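Ice-binding protein (Colwellia, PDB 3WP9) binds to the surface of ice crystals and inhibits their growth, and also prevents larger ice grains from forming at the expense of smaller ones. Local coordinates at residues 24-29 against 47-52; 96-101 against 115-120; 152-157 against 178-183; 8-13 against 78-83; 1-6 against 133-138. All coordinates share one frame; numbering follows the deposited sequence.

Contact 1: residues 24-29 against 47-52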
# COMPACT_ATOMS: atom_id res chain seq x y z
N ASP A 24 -8.35 -12.24 5.97
CA ASP A 24 -8.21 -12.83 4.69
C ASP A 24 -9.31 -13.83 4.33
O ASP A 24 -9.64 -14.74 5.12
CB ASP A 24 -6.88 -13.57 4.68
CG ASP A 24 -6.61 -14.32 3.34
OD1 ASP A 24 -6.47 -13.67 2.29
OD2 ASP A 24 -6.49 -15.57 3.33
N VAL A 25 -9.77 -13.74 3.09
CA VAL A 25 -10.62 -14.76 2.49
C VAL A 25 -9.69 -15.57 1.59
O VAL A 25 -9.19 -15.08 0.61
CB VAL A 25 -11.79 -14.14 1.66
CG1 VAL A 25 -12.55 -15.25 0.95
CG2 VAL A 25 -12.73 -13.26 2.55
N TYR A 26 -9.41 -16.79 2.06
CA TYR A 26 -8.43 -17.73 1.49
C TYR A 26 -8.89 -18.18 0.09
O TYR A 26 -10.08 -18.32 -0.17
CB TYR A 26 -8.40 -18.95 2.42
CG TYR A 26 -7.36 -19.99 2.14
CD1 TYR A 26 -6.09 -19.91 2.75
CD2 TYR A 26 -7.63 -21.07 1.29
CE1 TYR A 26 -5.09 -20.86 2.52
CE2 TYR A 26 -6.63 -22.03 1.05
CZ TYR A 26 -5.37 -21.91 1.65
OH TYR A 26 -4.37 -22.85 1.40
N PRO A 27 -7.95 -18.41 -0.82
CA PRO A 27 -6.49 -18.23 -0.63
C PRO A 27 -5.93 -16.96 -1.28
O PRO A 27 -6.35 -16.60 -2.38
CB PRO A 27 -5.93 -19.43 -1.42
CG PRO A 27 -6.83 -19.55 -2.61
CD PRO A 27 -8.25 -19.17 -2.05
N SER A 28 -4.98 -16.34 -0.60
CA SER A 28 -4.27 -15.21 -1.11
C SER A 28 -2.84 -15.66 -1.16
O SER A 28 -2.52 -16.69 -0.57
CB SER A 28 -4.40 -14.04 -0.13
OG SER A 28 -5.71 -13.53 -0.31
N THR A 29 -2.03 -14.92 -1.87
CA THR A 29 -0.59 -15.15 -1.88
C THR A 29 0.09 -13.84 -1.62
O THR A 29 -0.18 -12.84 -2.34
CB THR A 29 -0.15 -15.61 -3.26
OG1 THR A 29 -0.76 -16.86 -3.54
CG2 THR A 29 1.36 -15.85 -3.27
N ASN A 47 -2.92 -17.59 6.77
CA ASN A 47 -2.43 -18.95 6.98
C ASN A 47 -0.95 -18.92 6.57
O ASN A 47 -0.57 -18.17 5.71
CB ASN A 47 -3.19 -19.98 6.16
CG ASN A 47 -2.83 -21.42 6.56
OD1 ASN A 47 -1.72 -21.91 6.29
ND2 ASN A 47 -3.76 -22.09 7.24
N CYS A 48 -0.10 -19.69 7.27
CA CYS A 48 1.31 -19.69 6.97
C CYS A 48 1.55 -20.02 5.51
O CYS A 48 2.49 -19.50 4.88
CB CYS A 48 2.01 -20.66 7.93
SG CYS A 48 2.11 -19.93 9.58
N ASP A 49 0.68 -20.81 4.90
CA ASP A 49 0.87 -21.16 3.47
C ASP A 49 0.53 -20.02 2.49
O ASP A 49 0.77 -20.09 1.28
CB ASP A 49 0.18 -22.47 3.09
CG ASP A 49 -1.35 -22.48 3.42
OD1 ASP A 49 -2.07 -21.47 3.24
OD2 ASP A 49 -1.85 -23.55 3.87
N GLU A 50 -0.02 -18.94 2.99
CA GLU A 50 -0.31 -17.83 2.12
C GLU A 50 0.81 -16.77 2.09
O GLU A 50 0.68 -15.80 1.31
CB GLU A 50 -1.65 -17.14 2.53
CG GLU A 50 -2.82 -18.09 2.51
CD GLU A 50 -4.05 -17.44 3.08
OE1 GLU A 50 -4.84 -16.87 2.26
OE2 GLU A 50 -4.18 -17.42 4.34
N VAL A 51 1.86 -16.90 2.90
CA VAL A 51 2.90 -15.87 3.00
C VAL A 51 4.24 -16.54 2.56
O VAL A 51 4.62 -17.57 3.16
CB VAL A 51 2.98 -15.25 4.42
CG1 VAL A 51 4.02 -14.15 4.52
CG2 VAL A 51 1.62 -14.62 4.80
N THR A 52 4.88 -16.03 1.50
CA THR A 52 6.24 -16.56 1.24
C THR A 52 7.40 -16.02 2.07
O THR A 52 8.44 -16.69 2.13
CB THR A 52 6.64 -16.42 -0.20
OG1 THR A 52 6.74 -15.00 -0.48
CG2 THR A 52 5.61 -17.18 -1.11

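Contact 2: residues 96-101 against 115-120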
# COMPACT_ATOMS: atom_id res chain seq x y z
N HIS A 96 -0.12 19.69 -8.64
CA HIS A 96 -1.51 19.74 -9.07
C HIS A 96 -2.42 19.59 -7.88
O HIS A 96 -2.14 18.80 -6.96
CB HIS A 96 -1.81 18.64 -10.11
CG HIS A 96 -0.83 18.61 -11.25
ND1 HIS A 96 0.35 17.89 -11.21
CD2 HIS A 96 -0.86 19.21 -12.46
CE1 HIS A 96 1.03 18.08 -12.33
NE2 HIS A 96 0.30 18.85 -13.12
N THR A 97 -3.50 20.32 -7.91
CA THR A 97 -4.46 20.27 -6.84
C THR A 97 -5.82 20.02 -7.43
O THR A 97 -6.23 20.71 -8.40
CB THR A 97 -4.41 21.58 -6.00
OG1 THR A 97 -4.83 22.65 -6.84
CG2 THR A 97 -3.01 21.84 -5.55
N GLU A 98 -6.54 19.04 -6.88
CA GLU A 98 -7.94 18.78 -7.27
C GLU A 98 -8.05 18.31 -8.75
O GLU A 98 -9.01 18.59 -9.42
CB GLU A 98 -8.89 20.00 -7.06
CG GLU A 98 -8.79 20.77 -5.73
CD GLU A 98 -8.87 19.96 -4.43
OE1 GLU A 98 -9.03 18.73 -4.37
OE2 GLU A 98 -8.72 20.57 -3.37
N LEU A 99 -7.03 17.64 -9.20
CA LEU A 99 -6.98 17.13 -10.57
C LEU A 99 -8.17 16.22 -10.82
O LEU A 99 -8.43 15.25 -10.06
CB LEU A 99 -5.69 16.40 -10.79
CG LEU A 99 -5.35 15.88 -12.17
CD1 LEU A 99 -5.31 17.05 -13.13
CD2 LEU A 99 -3.97 15.30 -12.08
N GLY A 100 -8.91 16.51 -11.88
CA GLY A 100 -10.08 15.68 -12.22
C GLY A 100 -11.21 15.82 -11.25
O GLY A 100 -12.11 15.03 -11.25
N THR A 101 -11.18 16.83 -10.39
CA THR A 101 -12.05 16.90 -9.18
C THR A 101 -12.12 15.54 -8.40
O THR A 101 -13.17 15.18 -7.83
CB THR A 101 -13.49 17.44 -9.43
OG1 THR A 101 -14.21 16.50 -10.22
CG2 THR A 101 -13.50 18.79 -10.13
N LYS A 115 -2.34 16.68 -4.92
CA LYS A 115 -3.12 16.83 -3.71
C LYS A 115 -4.60 16.95 -4.01
O LYS A 115 -5.03 17.69 -4.92
CB LYS A 115 -2.61 18.08 -2.95
CG LYS A 115 -3.47 18.38 -1.72
CD LYS A 115 -3.01 19.62 -0.95
CE LYS A 115 -1.66 19.35 -0.32
NZ LYS A 115 -1.79 18.33 0.77
N TRP A 116 -5.41 16.26 -3.19
CA TRP A 116 -6.83 16.35 -3.30
C TRP A 116 -7.37 16.56 -1.91
O TRP A 116 -6.97 15.84 -0.98
CB TRP A 116 -7.45 15.04 -3.82
CG TRP A 116 -7.14 14.78 -5.29
CD1 TRP A 116 -7.90 15.17 -6.38
CD2 TRP A 116 -6.02 14.09 -5.79
NE1 TRP A 116 -7.28 14.74 -7.56
CE2 TRP A 116 -6.14 14.06 -7.22
CE3 TRP A 116 -4.92 13.46 -5.19
CZ2 TRP A 116 -5.19 13.45 -8.02
CZ3 TRP A 116 -3.95 12.87 -6.00
CH2 TRP A 116 -4.11 12.86 -7.41
N SER A 117 -8.32 17.44 -1.83
CA SER A 117 -8.98 17.73 -0.56
C SER A 117 -10.29 16.88 -0.44
O SER A 117 -11.09 17.05 0.46
CB SER A 117 -9.25 19.23 -0.45
OG SER A 117 -10.26 19.65 -1.35
N SER A 118 -10.41 15.90 -1.31
CA SER A 118 -11.61 15.14 -1.52
C SER A 118 -11.20 13.66 -1.51
O SER A 118 -10.03 13.30 -1.37
CB SER A 118 -12.18 15.46 -2.97
OG SER A 118 -11.21 15.19 -4.04
N ASP A 119 -12.20 12.84 -1.77
CA ASP A 119 -11.96 11.44 -2.16
C ASP A 119 -11.30 11.42 -3.57
O ASP A 119 -11.41 12.39 -4.39
CB ASP A 119 -13.31 10.74 -2.31
CG ASP A 119 -14.11 10.66 -1.01
OD1 ASP A 119 -13.55 10.64 0.09
OD2 ASP A 119 -15.36 10.55 -1.10
N VAL A 120 -10.70 10.28 -3.85
CA VAL A 120 -10.11 10.08 -5.15
C VAL A 120 -10.63 8.74 -5.59
O VAL A 120 -10.64 7.78 -4.84
CB VAL A 120 -8.60 10.08 -5.11
CG1 VAL A 120 -7.96 9.48 -6.39
CG2 VAL A 120 -8.11 11.57 -4.93
O HOH W 1 -10.90 17.24 -5.80
O HOH W 2 -4.60 16.89 -7.69
O HOH W 3 -14.45 13.88 -4.98

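Contact 3: residues 152-157 against 178-183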
# COMPACT_ATOMS: atom_id res chain seq x y z
N VAL A 152 -4.00 0.45 -12.19
CA VAL A 152 -2.95 1.48 -12.20
C VAL A 152 -1.88 0.91 -13.14
O VAL A 152 -1.39 -0.18 -12.91
CB VAL A 152 -2.40 1.68 -10.77
CG1 VAL A 152 -1.11 2.52 -10.81
CG2 VAL A 152 -3.49 2.31 -9.89
N THR A 153 -1.55 1.68 -14.19
CA THR A 153 -0.58 1.25 -15.19
C THR A 153 0.70 2.03 -15.08
O THR A 153 0.63 3.23 -14.86
CB THR A 153 -1.25 1.43 -16.54
OG1 THR A 153 -2.33 0.47 -16.57
CG2 THR A 153 -0.30 1.22 -17.76
N LEU A 154 1.80 1.34 -15.21
CA LEU A 154 3.16 1.95 -15.16
C LEU A 154 3.80 1.99 -16.57
O LEU A 154 3.89 0.96 -17.27
CB LEU A 154 4.07 1.20 -14.27
CG LEU A 154 3.56 1.02 -12.82
CD1 LEU A 154 4.63 0.33 -12.01
CD2 LEU A 154 3.14 2.37 -12.23
N THR A 155 4.21 3.19 -16.98
CA THR A 155 5.00 3.31 -18.23
C THR A 155 6.25 4.17 -18.12
O THR A 155 6.43 4.93 -17.16
CB THR A 155 4.15 3.87 -19.33
OG1 THR A 155 3.73 5.22 -19.05
CG2 THR A 155 2.88 2.96 -19.59
N GLY A 156 7.10 4.06 -19.12
CA GLY A 156 8.34 4.89 -19.15
C GLY A 156 9.50 4.39 -18.30
O GLY A 156 10.64 4.91 -18.42
N GLY A 157 9.31 3.38 -17.46
CA GLY A 157 10.30 3.00 -16.48
C GLY A 157 9.78 3.27 -15.05
O GLY A 157 10.45 2.87 -14.10
N SER A 178 -5.93 -4.21 -10.58
CA SER A 178 -4.48 -4.25 -10.40
C SER A 178 -3.99 -2.87 -9.94
O SER A 178 -4.40 -1.83 -10.54
CB SER A 178 -3.84 -4.59 -11.76
OG SER A 178 -2.47 -4.82 -11.52
N PHE A 179 -3.28 -2.92 -8.83
CA PHE A 179 -2.89 -1.69 -8.17
C PHE A 179 -1.37 -1.68 -7.95
O PHE A 179 -0.75 -2.72 -7.67
CB PHE A 179 -3.69 -1.52 -6.84
CG PHE A 179 -3.49 -0.17 -6.18
CD1 PHE A 179 -4.34 0.90 -6.46
CD2 PHE A 179 -2.44 -0.02 -5.26
CE1 PHE A 179 -4.15 2.15 -5.80
CE2 PHE A 179 -2.24 1.20 -4.62
CZ PHE A 179 -3.06 2.28 -4.93
N GLU A 180 -0.82 -0.46 -8.02
CA GLU A 180 0.63 -0.29 -7.87
C GLU A 180 0.92 0.83 -6.88
O GLU A 180 0.32 1.91 -6.98
CB GLU A 180 1.21 0.21 -9.25
CG GLU A 180 0.91 -0.72 -10.46
CD GLU A 180 1.81 -1.92 -10.49
OE1 GLU A 180 2.94 -1.91 -9.92
OE2 GLU A 180 1.38 -2.92 -11.09
N GLY A 181 1.85 0.58 -6.00
CA GLY A 181 2.37 1.64 -5.18
C GLY A 181 2.34 1.38 -3.69
O GLY A 181 1.96 0.31 -3.22
N ILE A 182 2.87 2.38 -2.94
CA ILE A 182 2.99 2.25 -1.51
C ILE A 182 1.75 2.90 -0.93
O ILE A 182 1.54 4.07 -1.07
CB ILE A 182 4.31 2.94 -1.02
CG1 ILE A 182 5.56 2.36 -1.79
CG2 ILE A 182 4.45 2.86 0.51
CD1 ILE A 182 5.87 0.92 -1.60
N VAL A 183 0.89 2.13 -0.24
CA VAL A 183 -0.31 2.70 0.39
C VAL A 183 -0.04 2.93 1.86
O VAL A 183 0.21 1.97 2.64
CB VAL A 183 -1.51 1.77 0.23
CG1 VAL A 183 -2.81 2.42 0.68
CG2 VAL A 183 -1.66 1.40 -1.26
O HOH W 4 -1.06 -2.79 -12.35

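Contact 4: residues 8-13 against 78-83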
# COMPACT_ATOMS: atom_id res chain seq x y z
N LEU A 8 10.75 4.80 4.11
CA LEU A 8 9.82 3.92 4.85
C LEU A 8 10.46 3.31 6.09
O LEU A 8 9.81 2.70 6.91
CB LEU A 8 9.27 2.79 3.91
CG LEU A 8 8.57 3.26 2.64
CD1 LEU A 8 8.16 1.95 1.93
CD2 LEU A 8 7.38 4.18 2.99
N GLY A 9 11.77 3.48 6.29
CA GLY A 9 12.36 2.81 7.44
C GLY A 9 12.10 1.31 7.54
O GLY A 9 12.18 0.59 6.52
N GLU A 10 11.78 0.84 8.76
CA GLU A 10 11.63 -0.60 9.03
C GLU A 10 10.28 -1.07 8.42
O GLU A 10 10.13 -2.28 8.14
CB GLU A 10 11.64 -0.88 10.54
CG GLU A 10 12.99 -0.72 11.21
CD GLU A 10 14.13 -1.39 10.45
OE1 GLU A 10 13.96 -2.47 9.85
OE2 GLU A 10 15.23 -0.82 10.45
N ALA A 11 9.40 -0.09 8.14
CA ALA A 11 8.16 -0.40 7.38
C ALA A 11 8.43 -0.88 5.95
O ALA A 11 7.67 -1.67 5.36
CB ALA A 11 7.17 0.77 7.44
N GLY A 12 9.59 -0.51 5.41
CA GLY A 12 9.86 -0.84 4.06
C GLY A 12 10.27 -2.29 3.87
O GLY A 12 10.49 -2.68 2.71
N THR A 13 10.38 -3.07 4.95
CA THR A 13 10.67 -4.50 4.89
C THR A 13 9.37 -5.31 4.87
O THR A 13 9.37 -6.53 4.67
CB THR A 13 11.55 -4.97 6.03
OG1 THR A 13 10.96 -4.59 7.26
CG2 THR A 13 12.92 -4.31 5.97
N VAL A 78 6.19 -0.18 12.81
CA VAL A 78 4.98 0.65 12.95
C VAL A 78 5.27 2.12 13.14
O VAL A 78 4.60 3.04 12.61
CB VAL A 78 4.04 0.07 14.02
CG1 VAL A 78 2.91 1.08 14.38
CG2 VAL A 78 3.44 -1.25 13.56
N SER A 79 6.30 2.40 13.95
CA SER A 79 6.81 3.80 14.09
C SER A 79 7.21 4.44 12.78
O SER A 79 6.75 5.54 12.45
CB SER A 79 8.09 3.77 14.96
OG SER A 79 7.64 3.79 16.29
N ASP A 80 8.06 3.75 12.00
CA ASP A 80 8.54 4.23 10.67
C ASP A 80 7.38 4.39 9.66
O ASP A 80 7.42 5.25 8.77
CB ASP A 80 9.60 3.30 10.10
CG ASP A 80 10.94 3.47 10.84
OD1 ASP A 80 11.05 4.51 11.50
OD2 ASP A 80 11.80 2.53 10.75
N MET A 81 6.35 3.55 9.83
CA MET A 81 5.16 3.67 8.96
C MET A 81 4.48 5.01 9.28
O MET A 81 4.07 5.74 8.35
CB MET A 81 4.20 2.51 9.15
CG MET A 81 2.78 2.89 8.64
SD MET A 81 1.60 1.52 8.69
CE MET A 81 1.44 1.16 10.46
N GLY A 82 4.39 5.37 10.56
CA GLY A 82 3.73 6.66 10.86
C GLY A 82 4.54 7.89 10.47
O GLY A 82 3.96 8.88 10.01
N ILE A 83 5.87 7.79 10.60
CA ILE A 83 6.78 8.79 10.10
C ILE A 83 6.62 8.93 8.58
O ILE A 83 6.54 10.05 8.08
CB ILE A 83 8.28 8.42 10.49
CG1 ILE A 83 8.43 8.53 12.03
CG2 ILE A 83 9.27 9.27 9.69
CD1 ILE A 83 9.57 7.73 12.62

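Contact 5: residues 1-6 against 133-138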
# COMPACT_ATOMS: atom_id res chain seq x y z
N ALA A 1 12.60 13.49 -11.54
CA ALA A 1 11.50 14.50 -11.54
C ALA A 1 10.58 14.27 -10.34
O ALA A 1 10.49 13.14 -9.81
CB ALA A 1 10.71 14.47 -12.86
N GLY A 2 9.92 15.36 -9.91
CA GLY A 2 8.98 15.34 -8.78
C GLY A 2 9.69 15.37 -7.45
O GLY A 2 10.88 15.59 -7.40
N PRO A 3 8.97 15.10 -6.36
CA PRO A 3 9.61 15.13 -5.04
C PRO A 3 10.62 14.00 -4.82
O PRO A 3 10.78 13.15 -5.66
CB PRO A 3 8.43 14.98 -4.09
CG PRO A 3 7.45 14.16 -4.86
CD PRO A 3 7.61 14.51 -6.32
N TYR A 4 11.35 14.03 -3.70
CA TYR A 4 12.23 12.92 -3.34
C TYR A 4 11.32 11.80 -2.79
O TYR A 4 10.16 12.08 -2.36
CB TYR A 4 13.27 13.33 -2.28
CG TYR A 4 12.81 14.49 -1.41
CD1 TYR A 4 12.54 15.74 -1.99
CD2 TYR A 4 12.62 14.35 -0.02
CE1 TYR A 4 12.09 16.81 -1.22
CE2 TYR A 4 12.17 15.43 0.76
CZ TYR A 4 11.91 16.67 0.16
OH TYR A 4 11.44 17.78 0.89
N ALA A 5 11.86 10.59 -2.82
CA ALA A 5 11.17 9.41 -2.28
C ALA A 5 10.73 9.67 -0.83
O ALA A 5 11.29 10.49 -0.10
CB ALA A 5 12.04 8.17 -2.35
N VAL A 6 9.70 8.94 -0.42
CA VAL A 6 9.31 8.86 0.98
C VAL A 6 10.05 7.69 1.60
O VAL A 6 9.86 6.54 1.19
CB VAL A 6 7.80 8.69 1.12
CG1 VAL A 6 7.43 8.37 2.57
CG2 VAL A 6 7.04 9.90 0.56
N ASP A 133 13.47 6.77 -11.81
CA ASP A 133 13.89 7.64 -10.69
C ASP A 133 12.84 8.60 -10.26
O ASP A 133 13.04 9.35 -9.31
CB ASP A 133 15.08 8.51 -11.10
CG ASP A 133 16.31 7.72 -11.43
OD1 ASP A 133 16.58 6.70 -10.75
OD2 ASP A 133 17.00 8.13 -12.38
N ASP A 134 11.75 8.67 -11.00
CA ASP A 134 10.76 9.68 -10.80
C ASP A 134 9.85 9.20 -9.69
O ASP A 134 9.69 7.99 -9.48
CB ASP A 134 9.94 9.90 -12.04
CG ASP A 134 10.74 10.57 -13.16
OD1 ASP A 134 11.67 11.34 -12.81
OD2 ASP A 134 10.45 10.30 -14.36
N VAL A 135 9.23 10.17 -9.06
CA VAL A 135 8.47 9.92 -7.84
C VAL A 135 7.14 10.65 -7.95
O VAL A 135 7.01 11.80 -8.47
CB VAL A 135 9.31 10.32 -6.60
CG1 VAL A 135 8.46 10.29 -5.31
CG2 VAL A 135 10.49 9.43 -6.43
N TRP A 136 6.09 9.95 -7.45
CA TRP A 136 4.77 10.53 -7.33
C TRP A 136 4.33 10.39 -5.87
O TRP A 136 4.56 9.37 -5.26
CB TRP A 136 3.72 9.76 -8.17
CG TRP A 136 3.89 9.80 -9.66
CD1 TRP A 136 3.14 10.51 -10.55
CD2 TRP A 136 4.86 9.07 -10.41
NE1 TRP A 136 3.59 10.24 -11.83
CE2 TRP A 136 4.65 9.38 -11.77
CE3 TRP A 136 5.88 8.16 -10.07
CZ2 TRP A 136 5.44 8.83 -12.79
CZ3 TRP A 136 6.70 7.62 -11.10
CH2 TRP A 136 6.45 7.96 -12.42
N ILE A 137 3.89 11.51 -5.33
CA ILE A 137 3.26 11.49 -4.06
C ILE A 137 1.82 11.98 -4.19
O ILE A 137 1.50 13.10 -4.66
CB ILE A 137 4.13 12.25 -2.98
CG1 ILE A 137 5.56 11.64 -2.77
CG2 ILE A 137 3.30 12.37 -1.70
CD1 ILE A 137 6.36 12.46 -1.77
N MET A 138 0.88 11.08 -3.78
CA MET A 138 -0.52 11.33 -3.89
C MET A 138 -1.09 11.62 -2.50
O MET A 138 -1.20 10.75 -1.69
CB MET A 138 -1.24 10.14 -4.56
CG MET A 138 -0.40 9.48 -5.65
SD MET A 138 -0.20 10.50 -7.08
CE MET A 138 -1.83 10.61 -7.68

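Contact 1: residues 24-29 against 47-52
Glu50 reaches from the 3-10 segment 48-50 to Asp24, Tyr26 and Ser28. The contact joins the end of strand 22-25, an outermost strand of its sheet in the beta-helix, to the loop between strands 33-36 and 55-57, which also holds Cys48 of the Cys48-Cys66 disulfide. Glu50 CB lies 3.3 Å from Ser28 O. With CG beside its own backbone N (chi1 -58°) and the chain extended beyond, CG passes 3.6 Å from Tyr26 CE1, and CD comes to 3.2 Å from Tyr26 CD1, approaching the ring obliquely. At the tip the two oxygens part company. OE2 turns back to its own segment, where Asn47 N donates to its anti lone pair at 2.7 Å. OE1 accepts from Ser28 N at 2.9 Å, though its position is less sure because Asp24 OD2 is modelled implausibly near. The other Asp24 oxygen, OD1, accepts from Ser28 OG, which Asn212 N also engages. Tyr26 OH donates to Asp49 OD1 at 3.3 Å from above the carboxylate plane, and Pro27, after a cis peptide bond, has its CB 3.5 Å above one ring face, offset toward the rim. Asn47 OD1 takes the N-H of Asp49 in an Asx turn. With two acids brought together, a shared proton is possible, but the model here is too tight to rest it on.

Contact 2: residues 96-101 against 115-120
Trp116 presents its indole edge to Leu99: NE1 donates to Leu99 O at 2.8 Å, an N-H...O angle of 172°, with the acceptor lying in the ring plane and the donor on a lone pair of the carbonyl. This in-plane bond restrains the rotation of the indole. One face of the indole carries Val120 CG2, 3.3 Å above the plane and offset toward the rim; over the opposite face sits a water that accepts from Leu99 N and donates to Lys115 O. A second water lies in plane at the edge and donates to both Glu98 OE1 and Ser118 OG. The indole also touches Met138 and Ile140 of strand 136-140.

The backbone evidence places the contact at one end of the right-handed beta-helix. Thr97 pairs with Lys115 in a parallel bridge, Lys115 N donating to His96 O at 2.9 Å and Glu98 N to Lys115 O at 2.8 Å. Strand 96-97 is the outermost strand of its sheet within the chain, and the imidazole of His96 stacks with Tyr114.

Past the strand ends, the Glu98 side chain bends back at chi2 (-51°) to bring its carboxylate to Ser117. OE1 uses its syn lone pair for Ser117 N, at 2.9 Å, in a nearly straight bond (173°). OE2 accepts from Ser117 OG at 2.7 Å, again on the syn side but out of the carboxylate plane, so both oxygens grip the same serine.

Contact 3: residues 152-157 against 178-183
Val152 and Ser178 supply the backbone hydrogen bond of the contact: Val152 N donates to Ser178 O at 2.8 Å with an N-H...O angle of 162°. Gln146 NE2 donates to the same carbonyl oxygen, which therefore holds two donors. The strand axes of 152-155 and 178-180 diverge by 54°, too much for regular sheet pairing, and this bond is the one direct hydrogen bond between the two segments.

Apolar packing comes next. Val152 CG2 rests obliquely against the Phe179 ring, 3.8 Å from CD1. The other branch, CG1, lies 3.6 Å from Glu180 CB, so the two methyls divide between successive residues, one on the ring and one on the Glu180 stem. That stem is folded by a bend at chi2 (-78°), and Leu154 CG crosses the glutamate CG at a slant.

The polar end of Glu180 is buried but provided for. Leu154 CD1 lies against the carboxylate, 3.5 Å from Glu180 OE1. One water donates to Val152 O and to Glu180 OE2, each at 2.7 Å, and accepts from Ser178 OG at 2.6 Å; Asn198 ND2 donates to OE2 as well.

The contact joins successive coils along one side of the right-handed beta-helix, where the angle between the strands breaks the pairing into two short sheets. Strand 152-155 pairs with 126-129, whose Val126 and Phe128 touch Val152, while strand 178-180 borders 196-198. Beyond Gly181 the chain turns a corner into strand 182-185, between 163-167 and 200-203, and Phe179 packs toward Leu144 and Trp165.

Contact 4: residues 8-13 against 78-83
Gly9 and Asp80 bring their CA atoms to 5.2 Å, and Ala11 and Met81 come to 5.3 Å, where a short 3-10 turn, residues 10-13, lies against helix 71-89. This is the side of the ice-binding fold on which the long helix runs along the beta-helix, and the turn leads straight into strand 14-18. Gly9 has a positive phi of 53°, a conformation reached easily without a side chain, and its CA lies 3.4 Å from Asp80 OD2. The backbone then coils, with Gly12 N donating to Gly9 O, and Thr13 contributes both its N and its OG1 to Glu10 O.

Among the side chains, Asp80 carries the polar part. Its carboxylate is directed across to the start of the 3-10 turn, where OD2 accepts from Glu10 N at 2.6 Å with an N-H...O angle of 167°, approached on the anti side and a little out of plane. The Asp80 CB meanwhile lies 3.3 Å from Leu8 O. Glu10 runs alongside Asp80 in the same direction, its CB 3.4 Å from Asp80 OD2, but the two carboxylates stay apart and its chain leans on Leu76 and Ala77 of the same helix.

The apolar part lies deeper. Met81 has CG anti to its backbone N (chi1 160°), which carries its end away from the turn, the side chain touching Leu202 of strand 200-203. The near part of the side chain is left for the turn: Ala11 CB touches Met81 CB at 3.8 Å.

Contact 5: residues 1-6 against 133-138
At the N-terminus of the chain, residues 1-6 lie across the start of strand 136-140 of the right-handed beta-helix, and Ala1 is tied there to Asp134. The terminal Ala1 N forms a salt bridge with Asp134 OD1 at 2.7 Å, meeting the oxygen nearly head-on along its C-O bond, while Asp134 OD2 accepts from Thr131 N. The carboxylate therefore holds the chain start with one oxygen and its own loop with the other. A weak backbone bond, Val135 N to Ala1 O at 3.3 Å, adds to this. The chain turns at Gly2 with a positive phi of 79°, its CA 4.1 Å from Val135 O.

Further on the interaction turns apolar. Pro3 lays its ring beside Ile137, CG 3.7 Å from CD1, the two sliding past each other in opposite directions; Pro3 O faces Val135 CB at 3.3 Å. Ile137 has CG1 beside its backbone N (chi1 -60°), and its CD1 also reaches Val6 CG2, at 3.5 Å, so that one methyl touches both ends of the apolar run. Arg91 binds the carbonyl oxygens of Tyr4 and Ala5 and makes a cation-pi contact with the Tyr4 ring, while Val6 continues onto Ala84 and Ala88 of helix 71-89. Terminal segment, strand and helix thus meet in the way expected of the ice-binding protein fold, a beta-helix flanked by one long helix.

Overall arrangement
Contact 3 is the buried one, where apolar packing surrounds a water-bridged acid; contact 2 lies at the surface, and contacts 1, 4 and 5 are partly buried. Contacts 2 and 5 hold neighbouring strands, 112-116 and 136-140, of one sheet and touch through Trp116 CH2 and Met138 CE, 3.2 Å apart. Contacts 4 and 5 fasten adjoining pieces of the N-terminal segment, one to helix 71-89 and the other to a strand, each using an aspartate oxygen for a nitrogen. Contact 4 also reaches contact 3 through Leu8 and Ile182. Contact 1, rich in carboxylates, stands about 35 Å from contact 2, centre to centre, on opposite sides of the chain's centre.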